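Local coordinates for hydrogenase expression/formation protein (hypb) (PDB 2WSM) that binds GTP and probably hydrolyses it, dimerises in a GTP-dependent way and, as a nickel- and zinc-binding maturation factor, probably serves in hydrogenase assembly, at residues A[29-34]-A[129-134]; A[46-51]-A[74-79]; A[57-62]-A[106-111]; A[82-87]-A[100-105]. All coordinates share one frame; numbering follows the deposited sequence.

Contact 1: residues A[29-34]-A[129-134]; sequences GTVAVN and GENYRV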
loop_
_atom_site.group_PDB
_atom_site.type_symbol
_atom_site.label_atom_id
_atom_site.label_comp_id
_atom_site.label_asym_id
_atom_site.label_seq_id
_atom_site.Cartn_x
_atom_site.Cartn_y
_atom_site.Cartn_z
ATOM N N GLY A 29 -3.403 28.172 9.076
ATOM C CA GLY A 29 -3.032 27.748 10.417
ATOM C C GLY A 29 -3.770 26.493 10.859
ATOM O O GLY A 29 -3.860 26.198 12.055
ATOM N N THR A 30 -4.299 25.754 9.889
ATOM C CA THR A 30 -4.983 24.497 10.149
ATOM C C THR A 30 -3.966 23.371 10.275
ATOM O O THR A 30 -3.097 23.229 9.431
ATOM C CB THR A 30 -5.971 24.151 9.002
ATOM O OG1 THR A 30 -6.961 25.178 8.892
ATOM C CG2 THR A 30 -6.666 22.814 9.261
ATOM N N VAL A 31 -4.057 22.580 11.336
ATOM C CA VAL A 31 -3.185 21.415 11.463
ATOM C C VAL A 31 -3.937 20.177 10.994
ATOM O O VAL A 31 -5.028 19.895 11.476
ATOM C CB VAL A 31 -2.678 21.227 12.903
ATOM C CG1 VAL A 31 -1.971 19.880 13.057
ATOM C CG2 VAL A 31 -1.744 22.365 13.282
ATOM N N ALA A 32 -3.361 19.460 10.035
ATOM C CA ALA A 32 -4.017 18.292 9.452
ATOM C C ALA A 32 -3.338 16.981 9.842
ATOM O O ALA A 32 -2.107 16.853 9.794
ATOM C CB ALA A 32 -4.094 18.413 7.933
ATOM N N VAL A 33 -4.161 16.010 10.214
ATOM C CA VAL A 33 -3.690 14.694 10.630
ATOM C C VAL A 33 -4.223 13.624 9.684
ATOM O O VAL A 33 -5.438 13.467 9.521
ATOM C CB VAL A 33 -4.160 14.365 12.054
ATOM C CG1 VAL A 33 -3.588 13.014 12.522
ATOM C CG2 VAL A 33 -3.772 15.489 12.997
ATOM N N ASN A 34 -3.298 12.904 9.061
ATOM C CA ASN A 34 -3.617 11.788 8.198
ATOM C C ASN A 34 -3.737 10.538 9.069
ATOM O O ASN A 34 -2.739 10.032 9.578
ATOM C CB ASN A 34 -2.495 11.632 7.159
ATOM C CG ASN A 34 -2.668 10.423 6.265
ATOM O OD1 ASN A 34 -3.694 9.753 6.293
ATOM N ND2 ASN A 34 -1.652 10.146 5.450
ATOM N N GLY A 129 -0.165 16.199 2.185
ATOM C CA GLY A 129 0.162 17.568 2.530
ATOM C C GLY A 129 -0.054 17.781 4.011
ATOM O O GLY A 129 -0.058 18.913 4.500
ATOM N N GLU A 130 -0.223 16.674 4.727
ATOM C CA GLU A 130 -0.541 16.694 6.151
ATOM C C GLU A 130 0.630 17.084 7.065
ATOM O O GLU A 130 1.794 16.958 6.699
ATOM C CB GLU A 130 -1.093 15.329 6.576
ATOM C CG GLU A 130 -0.067 14.221 6.624
ATOM C CD GLU A 130 0.121 13.509 5.292
ATOM O OE1 GLU A 130 0.523 12.332 5.307
ATOM O OE2 GLU A 130 -0.120 14.111 4.230
ATOM N N ASN A 131 0.291 17.558 8.257
ATOM C CA ASN A 131 1.260 17.860 9.309
ATOM C C ASN A 131 1.762 16.610 10.057
ATOM O O ASN A 131 2.943 16.507 10.386
ATOM C CB ASN A 131 0.656 18.841 10.327
ATOM C CG ASN A 131 0.161 20.128 9.688
ATOM O OD1 ASN A 131 -0.730 20.118 8.832
ATOM N ND2 ASN A 131 0.731 21.252 10.115
ATOM N N TYR A 132 0.859 15.677 10.342
ATOM C CA TYR A 132 1.204 14.475 11.095
ATOM C C TYR A 132 0.515 13.220 10.577
ATOM O O TYR A 132 -0.588 13.270 10.043
ATOM C CB TYR A 132 0.882 14.655 12.584
ATOM C CG TYR A 132 1.608 15.824 13.188
ATOM C CD1 TYR A 132 1.049 17.098 13.165
ATOM C CD2 TYR A 132 2.864 15.664 13.760
ATOM C CE1 TYR A 132 1.717 18.179 13.700
ATOM C CE2 TYR A 132 3.546 16.740 14.300
ATOM C CZ TYR A 132 2.965 17.996 14.264
ATOM O OH TYR A 132 3.626 19.074 14.800
ATOM N N ARG A 133 1.180 12.090 10.756
ATOM C CA ARG A 133 0.643 10.805 10.354
ATOM C C ARG A 133 0.379 9.958 11.592
ATOM O O ARG A 133 1.251 9.785 12.443
ATOM C CB ARG A 133 1.636 10.087 9.440
ATOM C CG ARG A 133 1.635 10.570 7.993
ATOM C CD ARG A 133 3.046 10.913 7.506
ATOM N NE ARG A 133 3.328 12.325 7.771
ATOM C CZ ARG A 133 3.395 13.270 6.836
ATOM N NH1 ARG A 133 3.236 12.963 5.554
ATOM N NH2 ARG A 133 3.642 14.525 7.185
ATOM N N VAL A 134 -0.834 9.438 11.693
ATOM C CA VAL A 134 -1.151 8.488 12.738
ATOM C C VAL A 134 -1.515 7.156 12.090
ATOM O O VAL A 134 -2.209 7.110 11.066
ATOM C CB VAL A 134 -2.284 9.000 13.654
ATOM C CG1 VAL A 134 -2.642 7.959 14.708
ATOM C CG2 VAL A 134 -1.861 10.303 14.329
HETATM O O HOH W 1 -0.302 23.734 8.766
#
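The amide of Asn34 and the carboxylate of Glu130 meet almost perpendicularly, their planes 80° apart. Asn34 ND2 donates to Glu130 OE1 (3.1 Å); that oxygen lies near the plane of the amide, whereas the donor descends on the carboxylate from above its plane. At the other end of the amide, OD1 accepts from Asn116 ND2. OE1 of Glu130 also pairs with Arg133 NH1 at 2.8 Å, and Glu130 CG packs on one face of the Arg133 guanidinium. OE2 of Glu130 turns instead to the backbone N of Leu128. At the edge of the Tyr132 ring, CD1 stands 4.1 Å from CG1 of Val31. Asn131, its CG lying beside its own backbone N (chi1 -56°), sends OD1 back to the N of Ala32, a nearly straight bond (172°, 3.0 Å) that comes in above the carbonyl plane, while its ND2 shares a water with Thr30 O. A leucine in place of Asn131 would probably leave the N-H of Ala32 without this acceptor and the water without one of its holds. Ala32 O is gripped twice: Asn131 N lies 2.9 Å from Ala32 O, and Tyr132 N lies 3.2 Å from Ala32 O. Parallel pairing then continues from Asn34 N to Tyr132 O and from Val134 N to Asn34 O, with Val33 CG1 against Val134 CG2 (3.7 Å). Strand 31-37 thus lies between strands 132-138 and 111-118 at the middle of the parallel sheet, with helix 201-212 packed on Val31, Val33 and Tyr132 and helix 12-28 on Ala32 and Arg133.

Contact 2: residues A[46-51]-A[74-79]; sequences LIERTI and ERVRRF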
loop_
_atom_site.group_PDB
_atom_site.type_symbol
_atom_site.label_atom_id
_atom_site.label_comp_id
_atom_site.label_asym_id
_atom_site.label_seq_id
_atom_site.Cartn_x
_atom_site.Cartn_y
_atom_site.Cartn_z
ATOM N N LEU A 46 -12.558 7.052 17.203
ATOM C CA LEU A 46 -11.545 7.938 17.770
ATOM C C LEU A 46 -11.797 9.387 17.360
ATOM O O LEU A 46 -11.634 10.306 18.165
ATOM C CB LEU A 46 -10.137 7.516 17.355
ATOM C CG LEU A 46 -9.015 8.405 17.904
ATOM C CD1 LEU A 46 -8.970 8.351 19.429
ATOM C CD2 LEU A 46 -7.673 8.013 17.315
ATOM N N ILE A 47 -12.206 9.588 16.110
ATOM C CA ILE A 47 -12.477 10.931 15.608
ATOM C C ILE A 47 -13.700 11.550 16.296
ATOM O O ILE A 47 -13.672 12.708 16.710
ATOM C CB ILE A 47 -12.653 10.937 14.079
ATOM C CG1 ILE A 47 -11.303 10.721 13.390
ATOM C CG2 ILE A 47 -13.282 12.255 13.609
ATOM C CD1 ILE A 47 -11.408 10.528 11.867
ATOM N N GLU A 48 -14.764 10.771 16.433
ATOM C CA GLU A 48 -15.950 11.243 17.138
ATOM C C GLU A 48 -15.609 11.585 18.582
ATOM O O GLU A 48 -15.852 12.703 19.034
ATOM C CB GLU A 48 -17.056 10.188 17.091
ATOM C CG GLU A 48 -17.473 9.811 15.674
ATOM C CD GLU A 48 -18.181 8.470 15.596
ATOM O OE1 GLU A 48 -17.960 7.631 16.497
ATOM O OE2 GLU A 48 -18.943 8.251 14.627
ATOM N N ARG A 49 -15.044 10.618 19.302
ATOM C CA ARG A 49 -14.670 10.826 20.698
ATOM C C ARG A 49 -13.816 12.082 20.857
ATOM O O ARG A 49 -13.971 12.827 21.814
ATOM C CB ARG A 49 -13.945 9.598 21.262
ATOM C CG ARG A 49 -14.806 8.334 21.346
ATOM C CD ARG A 49 -15.880 8.449 22.435
ATOM N NE ARG A 49 -15.337 9.065 23.640
ATOM C CZ ARG A 49 -14.783 8.394 24.643
ATOM N NH1 ARG A 49 -14.722 7.073 24.599
ATOM N NH2 ARG A 49 -14.302 9.047 25.694
ATOM N N THR A 50 -12.925 12.323 19.906
ATOM C CA THR A 50 -12.100 13.525 19.930
ATOM C C THR A 50 -12.960 14.778 19.824
ATOM O O THR A 50 -12.790 15.739 20.573
ATOM C CB THR A 50 -11.121 13.544 18.754
ATOM O OG1 THR A 50 -10.231 12.429 18.851
ATOM C CG2 THR A 50 -10.330 14.845 18.734
ATOM N N ILE A 51 -13.868 14.764 18.858
ATOM C CA ILE A 51 -14.768 15.877 18.631
ATOM C C ILE A 51 -15.577 16.156 19.895
ATOM O O ILE A 51 -15.779 17.310 20.275
ATOM C CB ILE A 51 -15.684 15.583 17.427
ATOM C CG1 ILE A 51 -14.848 15.578 16.142
ATOM C CG2 ILE A 51 -16.815 16.600 17.336
ATOM C CD1 ILE A 51 -15.530 14.919 14.979
ATOM N N GLU A 74 -24.317 11.144 11.077
ATOM C CA GLU A 74 -25.144 11.945 11.958
ATOM C C GLU A 74 -24.364 12.281 13.213
ATOM O O GLU A 74 -24.370 13.418 13.677
ATOM C CB GLU A 74 -26.413 11.186 12.334
ATOM C CG GLU A 74 -27.439 12.040 13.045
ATOM C CD GLU A 74 -28.838 11.468 12.940
ATOM O OE1 GLU A 74 -29.019 10.267 13.242
ATOM O OE2 GLU A 74 -29.755 12.223 12.553
ATOM N N ARG A 75 -23.674 11.290 13.760
ATOM C CA ARG A 75 -22.991 11.488 15.027
ATOM C C ARG A 75 -21.920 12.578 14.938
ATOM O O ARG A 75 -21.805 13.415 15.835
ATOM C CB ARG A 75 -22.405 10.177 15.548
ATOM C CG ARG A 75 -21.931 10.256 16.987
ATOM C CD ARG A 75 -21.481 8.899 17.493
ATOM N NE ARG A 75 -20.565 9.013 18.627
ATOM C CZ ARG A 75 -19.994 7.975 19.231
ATOM N NH1 ARG A 75 -20.251 6.740 18.816
ATOM N NH2 ARG A 75 -19.173 8.170 20.254
ATOM N N VAL A 76 -21.150 12.576 13.852
ATOM C CA VAL A 76 -20.089 13.566 13.694
ATOM C C VAL A 76 -20.654 14.940 13.350
ATOM O O VAL A 76 -20.180 15.956 13.857
ATOM C CB VAL A 76 -19.049 13.156 12.626
ATOM C CG1 VAL A 76 -18.458 11.798 12.950
ATOM C CG2 VAL A 76 -19.665 13.160 11.234
ATOM N N ARG A 77 -21.672 14.962 12.496
ATOM C CA ARG A 77 -22.274 16.214 12.057
ATOM C C ARG A 77 -23.114 16.854 13.162
ATOM O O ARG A 77 -23.361 18.060 13.156
ATOM C CB ARG A 77 -23.123 15.981 10.806
ATOM C CG ARG A 77 -22.310 15.900 9.525
ATOM C CD ARG A 77 -23.046 15.151 8.432
ATOM N NE ARG A 77 -22.170 14.867 7.298
ATOM C CZ ARG A 77 -22.431 13.971 6.348
ATOM N NH1 ARG A 77 -23.551 13.260 6.390
ATOM N NH2 ARG A 77 -21.568 13.783 5.357
ATOM N N ARG A 78 -23.534 16.035 14.119
ATOM C CA ARG A 78 -24.410 16.484 15.188
ATOM C C ARG A 78 -23.807 17.626 15.998
ATOM O O ARG A 78 -24.534 18.449 16.557
ATOM C CB ARG A 78 -24.742 15.311 16.105
ATOM C CG ARG A 78 -25.556 15.673 17.333
ATOM C CD ARG A 78 -25.671 14.463 18.230
ATOM N NE ARG A 78 -25.869 13.256 17.434
ATOM C CZ ARG A 78 -25.750 12.022 17.906
ATOM N NH1 ARG A 78 -25.430 11.833 19.179
ATOM N NH2 ARG A 78 -25.949 10.981 17.107
ATOM N N PHE A 79 -22.481 17.675 16.060
ATOM C CA PHE A 79 -21.798 18.705 16.837
ATOM C C PHE A 79 -21.527 19.954 16.005
ATOM O O PHE A 79 -20.675 20.775 16.350
ATOM C CB PHE A 79 -20.499 18.162 17.447
ATOM C CG PHE A 79 -20.720 17.123 18.512
ATOM C CD1 PHE A 79 -20.950 17.502 19.826
ATOM C CD2 PHE A 79 -20.713 15.773 18.197
ATOM C CE1 PHE A 79 -21.163 16.551 20.812
ATOM C CE2 PHE A 79 -20.925 14.817 19.176
ATOM C CZ PHE A 79 -21.152 15.206 20.486
#
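Arg75 points its CG away from its own backbone N (chi1 -168°) and runs extended as far as NE, while Glu48, with CG beside its backbone N (chi1 -59°) and a straight chain beyond, comes across it at about a right angle. OE1 of Glu48 lies over one face of the guanidinium, toward its rim, the two planes 25° apart and OE1 3.4 Å from NH1 of Arg75. This is a salt bridge of charge alone, since the oxygen sits well out of the guanidinium plane and no N-H is aimed at it. The NE of Arg75 has a second acid, Glu52. Nearer the helix backbones, Glu48 CG packs on Val76 CG1 at 3.5 Å; farther along, CG2 of Ile51 lies 4.0 Å from CB of Phe79. A leucine at the place of Arg75 would probably leave Glu48, which already has Asp72 close by, and Glu52 without their shared positive partner. Helix 43-54 begins in what is probably the P-loop (Walker A), which the Glu48 side chain touches, and it lies against helix 70-77, the next helix in the chain. Such side-by-side packing of successive crossover helices on one face of a parallel sheet belongs to the P-loop NTPase fold.

Contact 3: residues A[57-62]-A[106-111]; sequences EVKIGA and FSDCDL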
loop_
_atom_site.group_PDB
_atom_site.type_symbol
_atom_site.label_atom_id
_atom_site.label_comp_id
_atom_site.label_asym_id
_atom_site.label_seq_id
_atom_site.Cartn_x
_atom_site.Cartn_y
_atom_site.Cartn_z
ATOM N N GLU A 57 -13.584 23.616 22.595
ATOM C CA GLU A 57 -12.402 24.464 22.732
ATOM C C GLU A 57 -11.684 24.620 21.391
ATOM O O GLU A 57 -10.952 25.586 21.175
ATOM C CB GLU A 57 -11.427 23.873 23.757
ATOM C CG GLU A 57 -12.068 22.999 24.828
ATOM C CD GLU A 57 -11.090 21.982 25.414
ATOM O OE1 GLU A 57 -11.534 21.089 26.172
ATOM O OE2 GLU A 57 -9.879 22.073 25.111
ATOM N N VAL A 58 -11.897 23.665 20.492
ATOM C CA VAL A 58 -11.146 23.609 19.240
ATOM C C VAL A 58 -12.054 23.349 18.045
ATOM O O VAL A 58 -12.879 22.442 18.077
ATOM C CB VAL A 58 -10.080 22.495 19.295
ATOM C CG1 VAL A 58 -9.318 22.410 17.983
ATOM C CG2 VAL A 58 -9.128 22.730 20.460
ATOM N N LYS A 59 -11.888 24.140 16.988
ATOM C CA LYS A 59 -12.682 23.976 15.773
ATOM C C LYS A 59 -12.138 22.841 14.901
ATOM O O LYS A 59 -11.037 22.930 14.362
ATOM C CB LYS A 59 -12.729 25.282 14.976
ATOM C CG LYS A 59 -13.621 25.230 13.745
ATOM C CD LYS A 59 -15.098 25.244 14.129
ATOM C CE LYS A 59 -15.989 25.504 12.916
ATOM N NZ LYS A 59 -16.024 24.338 11.985
ATOM N N ILE A 60 -12.927 21.783 14.755
ATOM C CA ILE A 60 -12.474 20.566 14.089
ATOM C C ILE A 60 -13.222 20.279 12.793
ATOM O O ILE A 60 -14.451 20.371 12.737
ATOM C CB ILE A 60 -12.642 19.347 15.019
ATOM C CG1 ILE A 60 -11.765 19.500 16.258
ATOM C CG2 ILE A 60 -12.319 18.052 14.283
ATOM C CD1 ILE A 60 -12.102 18.521 17.372
ATOM N N GLY A 61 -12.468 19.924 11.755
ATOM C CA GLY A 61 -13.042 19.419 10.525
ATOM C C GLY A 61 -12.731 17.936 10.389
ATOM O O GLY A 61 -11.736 17.444 10.927
ATOM N N ALA A 62 -13.583 17.219 9.665
ATOM C CA ALA A 62 -13.375 15.798 9.438
ATOM C C ALA A 62 -13.580 15.425 7.974
ATOM O O ALA A 62 -14.607 15.738 7.379
ATOM C CB ALA A 62 -14.301 14.984 10.326
ATOM N N PHE A 106 -12.591 23.761 4.706
ATOM C CA PHE A 106 -12.097 23.513 6.055
ATOM C C PHE A 106 -11.049 24.536 6.529
ATOM O O PHE A 106 -10.417 24.352 7.568
ATOM C CB PHE A 106 -11.542 22.093 6.163
ATOM C CG PHE A 106 -12.578 21.019 5.976
ATOM C CD1 PHE A 106 -12.812 20.472 4.725
ATOM C CD2 PHE A 106 -13.311 20.547 7.054
ATOM C CE1 PHE A 106 -13.762 19.482 4.551
ATOM C CE2 PHE A 106 -14.262 19.556 6.889
ATOM C CZ PHE A 106 -14.488 19.022 5.636
ATOM N N SER A 107 -10.880 25.617 5.774
ATOM C CA SER A 107 -9.877 26.629 6.102
ATOM C C SER A 107 -10.102 27.268 7.480
ATOM O O SER A 107 -9.173 27.818 8.082
ATOM C CB SER A 107 -9.826 27.709 5.015
ATOM O OG SER A 107 -10.972 28.550 5.072
ATOM N N ASP A 108 -11.328 27.178 7.986
ATOM C CA ASP A 108 -11.653 27.759 9.290
ATOM C C ASP A 108 -11.469 26.811 10.481
ATOM O O ASP A 108 -11.737 27.189 11.624
ATOM C CB ASP A 108 -13.082 28.313 9.282
ATOM C CG ASP A 108 -14.118 27.241 9.010
ATOM O OD1 ASP A 108 -14.431 26.469 9.942
ATOM O OD2 ASP A 108 -14.620 27.169 7.867
ATOM N N CYS A 109 -11.011 25.590 10.232
ATOM C CA CYS A 109 -10.779 24.653 11.331
ATOM C C CYS A 109 -9.351 24.764 11.862
ATOM O O CYS A 109 -8.410 24.983 11.103
ATOM C CB CYS A 109 -11.075 23.211 10.899
ATOM S SG CYS A 109 -12.725 22.925 10.175
ATOM N N ASP A 110 -9.194 24.621 13.172
ATOM C CA ASP A 110 -7.869 24.557 13.775
ATOM C C ASP A 110 -7.250 23.205 13.469
ATOM O O ASP A 110 -6.053 23.090 13.218
ATOM C CB ASP A 110 -7.960 24.735 15.294
ATOM C CG ASP A 110 -8.720 25.982 15.687
ATOM O OD1 ASP A 110 -8.625 26.990 14.954
ATOM O OD2 ASP A 110 -9.415 25.948 16.725
ATOM N N LEU A 111 -8.088 22.181 13.482
ATOM C CA LEU A 111 -7.627 20.812 13.359
ATOM C C LEU A 111 -8.478 20.077 12.332
ATOM O O LEU A 111 -9.704 20.036 12.451
ATOM C CB LEU A 111 -7.718 20.122 14.723
ATOM C CG LEU A 111 -7.358 18.638 14.818
ATOM C CD1 LEU A 111 -5.867 18.440 14.607
ATOM C CD2 LEU A 111 -7.798 18.078 16.167
#
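Phe106 brings its ring up to the backbone of the facing strand, CD2 being 3.7 Å from CA of Gly61 and CE2 close to the N of Ala62. A CB on residue 61 would run into this ring and into the sulfur of Cys109, so the lack of a side chain at Gly61 lets both come in close. From Phe106 the chain makes a type I turn, closed by the bond from Cys109 N to Phe106 O (3.0 Å). Within it Asp108 holds its CG between its backbone N and carbonyl carbon (chi1 61°), which carries OD1 to NZ of Lys59 in a salt bridge that is weak as a hydrogen bond at 3.4 Å; Lys82 is the stronger partner of this oxygen. Lys59, bent at chi2, packs its CG against the carbonyl O of Asp108. Next, Cys109 places SG 3.4 Å from the N of Gly61. The turn delivers the chain to the start of strand 111-118, which joins strand 60-64 in the parallel sheet of this P-loop NTPase domain. Asp110 OD2 takes the N-H of Lys59 at 3.1 Å, fairly straight (161°) but from above the carboxylate plane, while the backbone N of Asp110 makes a weak bond to Lys59 O. That carbonyl also accepts from Leu111 N (3.2 Å), and Leu111 O receives Gly61 N (2.9 Å), the two bonds that straddle Ile60 in the parallel bridge. On the face they share, Leu111 CD2 approaches Ile60 CG1 at 4.2 Å, with Leu212 of helix 201-212 against the leucine and Ile51 and Ile54 of helix 43-54 against the isoleucine.

Contact 4: residues A[82-87]-A[100-105]; sequences KAEAIS and YHRLKK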
loop_
_atom_site.group_PDB
_atom_site.type_symbol
_atom_site.label_atom_id
_atom_site.label_comp_id
_atom_site.label_asym_id
_atom_site.label_seq_id
_atom_site.Cartn_x
_atom_site.Cartn_y
_atom_site.Cartn_z
ATOM N N LYS A 82 -18.037 20.567 10.662
ATOM C CA LYS A 82 -17.986 20.359 9.224
ATOM C C LYS A 82 -17.424 18.966 8.951
ATOM O O LYS A 82 -16.378 18.594 9.484
ATOM C CB LYS A 82 -17.111 21.419 8.563
ATOM C CG LYS A 82 -17.557 22.852 8.820
ATOM C CD LYS A 82 -16.610 23.853 8.162
ATOM C CE LYS A 82 -17.145 25.276 8.262
ATOM N NZ LYS A 82 -17.304 25.714 9.680
ATOM N N ALA A 83 -18.121 18.195 8.125
ATOM C CA ALA A 83 -17.700 16.836 7.816
ATOM C C ALA A 83 -18.138 16.442 6.417
ATOM O O ALA A 83 -19.106 16.985 5.882
ATOM C CB ALA A 83 -18.262 15.867 8.828
ATOM N N GLU A 84 -17.430 15.491 5.822
ATOM C CA GLU A 84 -17.817 15.010 4.504
ATOM C C GLU A 84 -17.094 13.736 4.097
ATOM O O GLU A 84 -15.929 13.523 4.445
ATOM C CB GLU A 84 -17.592 16.094 3.452
ATOM C CG GLU A 84 -16.146 16.468 3.256
ATOM C CD GLU A 84 -15.975 17.495 2.166
ATOM O OE1 GLU A 84 -16.929 18.274 1.938
ATOM O OE2 GLU A 84 -14.894 17.518 1.534
ATOM N N ALA A 85 -17.816 12.886 3.372
ATOM C CA ALA A 85 -17.238 11.703 2.774
ATOM C C ALA A 85 -16.309 12.144 1.658
ATOM O O ALA A 85 -16.629 13.049 0.897
ATOM C CB ALA A 85 -18.331 10.789 2.222
ATOM N N ILE A 86 -15.141 11.519 1.587
ATOM C CA ILE A 86 -14.256 11.702 0.452
ATOM C C ILE A 86 -14.584 10.606 -0.540
ATOM O O ILE A 86 -14.666 9.435 -0.164
ATOM C CB ILE A 86 -12.781 11.578 0.863
ATOM C CG1 ILE A 86 -12.433 12.634 1.912
ATOM C CG2 ILE A 86 -11.864 11.707 -0.359
ATOM C CD1 ILE A 86 -11.342 12.201 2.857
ATOM N N SER A 87 -14.795 10.977 -1.797
ATOM C CA SER A 87 -14.990 9.975 -2.844
ATOM C C SER A 87 -13.627 9.483 -3.302
ATOM O O SER A 87 -12.837 10.255 -3.840
ATOM C CB SER A 87 -15.759 10.559 -4.025
ATOM O OG SER A 87 -16.724 11.487 -3.571
ATOM N N TYR A 100 -7.534 18.298 -2.540
ATOM C CA TYR A 100 -7.002 19.559 -3.033
ATOM C C TYR A 100 -8.076 20.640 -3.134
ATOM O O TYR A 100 -7.849 21.771 -2.724
ATOM C CB TYR A 100 -6.300 19.325 -4.371
ATOM C CG TYR A 100 -5.949 20.573 -5.137
ATOM C CD1 TYR A 100 -5.198 21.585 -4.553
ATOM C CD2 TYR A 100 -6.342 20.725 -6.462
ATOM C CE1 TYR A 100 -4.869 22.720 -5.257
ATOM C CE2 TYR A 100 -6.017 21.858 -7.178
ATOM C CZ TYR A 100 -5.279 22.852 -6.572
ATOM O OH TYR A 100 -4.955 23.980 -7.285
ATOM N N HIS A 101 -9.250 20.281 -3.650
ATOM C CA HIS A 101 -10.364 21.226 -3.764
ATOM C C HIS A 101 -11.264 21.240 -2.535
ATOM O O HIS A 101 -12.225 22.008 -2.477
ATOM C CB HIS A 101 -11.230 20.912 -4.988
ATOM C CG HIS A 101 -10.456 20.765 -6.258
ATOM N ND1 HIS A 101 -9.887 21.836 -6.913
ATOM C CD2 HIS A 101 -10.168 19.672 -7.004
ATOM C CE1 HIS A 101 -9.274 21.410 -8.002
ATOM N NE2 HIS A 101 -9.429 20.100 -8.081
ATOM N N ARG A 102 -10.974 20.387 -1.560
ATOM C CA ARG A 102 -11.844 20.266 -0.393
ATOM C C ARG A 102 -11.347 21.100 0.780
ATOM O O ARG A 102 -12.121 21.512 1.640
ATOM C CB ARG A 102 -11.979 18.801 0.021
ATOM C CG ARG A 102 -12.589 17.895 -1.058
ATOM C CD ARG A 102 -14.094 18.105 -1.173
ATOM N NE ARG A 102 -14.423 19.267 -1.990
ATOM C CZ ARG A 102 -15.503 20.021 -1.825
ATOM N NH1 ARG A 102 -15.707 21.057 -2.627
ATOM N NH2 ARG A 102 -16.372 19.755 -0.852
ATOM N N LEU A 103 -10.043 21.346 0.805
ATOM C CA LEU A 103 -9.403 22.035 1.917
ATOM C C LEU A 103 -9.993 23.410 2.231
ATOM O O LEU A 103 -10.053 23.808 3.394
ATOM C CB LEU A 103 -7.898 22.149 1.663
ATOM C CG LEU A 103 -7.153 20.820 1.804
ATOM C CD1 LEU A 103 -5.668 20.986 1.540
ATOM C CD2 LEU A 103 -7.389 20.258 3.195
ATOM N N LYS A 104 -10.431 24.133 1.204
ATOM C CA LYS A 104 -10.948 25.489 1.408
ATOM C C LYS A 104 -12.152 25.515 2.356
ATOM O O LYS A 104 -12.245 26.371 3.238
ATOM C CB LYS A 104 -11.287 26.149 0.068
ATOM C CG LYS A 104 -10.201 25.954 -0.989
ATOM C CD LYS A 104 -10.314 26.953 -2.138
ATOM C CE LYS A 104 -9.797 28.330 -1.730
ATOM N NZ LYS A 104 -9.704 29.271 -2.885
ATOM N N LYS A 105 -13.061 24.561 2.179
ATOM C CA LYS A 105 -14.226 24.442 3.042
ATOM C C LYS A 105 -13.808 24.251 4.495
ATOM O O LYS A 105 -14.562 24.564 5.410
ATOM C CB LYS A 105 -15.111 23.287 2.575
ATOM C CG LYS A 105 -16.039 22.698 3.642
ATOM C CD LYS A 105 -16.911 21.587 3.048
ATOM C CE LYS A 105 -17.602 20.760 4.123
ATOM N NZ LYS A 105 -19.009 21.180 4.362
#
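Glu84 and Arg102 carry the contact with a single salt bridge, NH2 of Arg102 donating a hydrogen bond to OE1 of Glu84 at 3.2 Å. Carboxylate and guanidinium are nearly coplanar (9° apart), and OE1 is met on its syn lone pair at the edge of the arginine group, yet the bond is bent, with 137° at the hydrogen. OE1 also has the chain of Lys105 along it: CE comes to 3.4 Å, whereas NZ of Lys105 stays 4.3 Å from OE1, too far for a salt bridge. The Glu84 and Lys105 chains run alongside one another with opposite headings, the lysine's methylenes against the acid. The third pair is Lys82 with the backbone of Lys105, CD of Lys82 lying 3.5 Å from O of Lys105; the ammonium end of Lys82 goes on to Asp108.

What sets these groups in place lies a layer deeper. Glu84 starts with CG between its backbone N and carbonyl carbon (chi1 65°) and then runs straight, which carries the carboxylate off the strand to Arg102. The strand is fixed by backbone bonds from Glu84 to Ala62 and Leu64 of strand 60-64. Phe106 packs against both Lys82 and Glu84, and Arg102, its chain folded at chi2 and chi3, rests on Met63. Arg102 and Lys105 sit on one short turn, where Lys105 N makes a weak bond to Arg102 O (3.2 Å). With one carboxylate facing two basic side chains at the surface, on a strand at the border of the sheet within this chain, the hold is probably largely electrostatic and easily weakened by solvent and salt.

From the N terminus, strand 31-37 opens contact 1, which closes only at 129-134 and encloses the other three. Contact 2 opens on helix 43-54 and closes at 74-79, after contact 3 has opened at 57-62; contact 3 closes at 106-111, so these two cross. Contact 4 (82-87 with 100-105) begins after contact 2 has closed and is nested within contact 3. Contacts 1 and 3 meet through Thr30 and Val31 against Cys109 and Asp110, where strand 111-118 begins between strands 31-37 and 60-64. Ile51 on Ile60 and Val76 on Ala83 tie the helices of contact 2 to strands 60-64 and 82-85, while Phe106 joins the loop before strand 111-118 to strand 82-85.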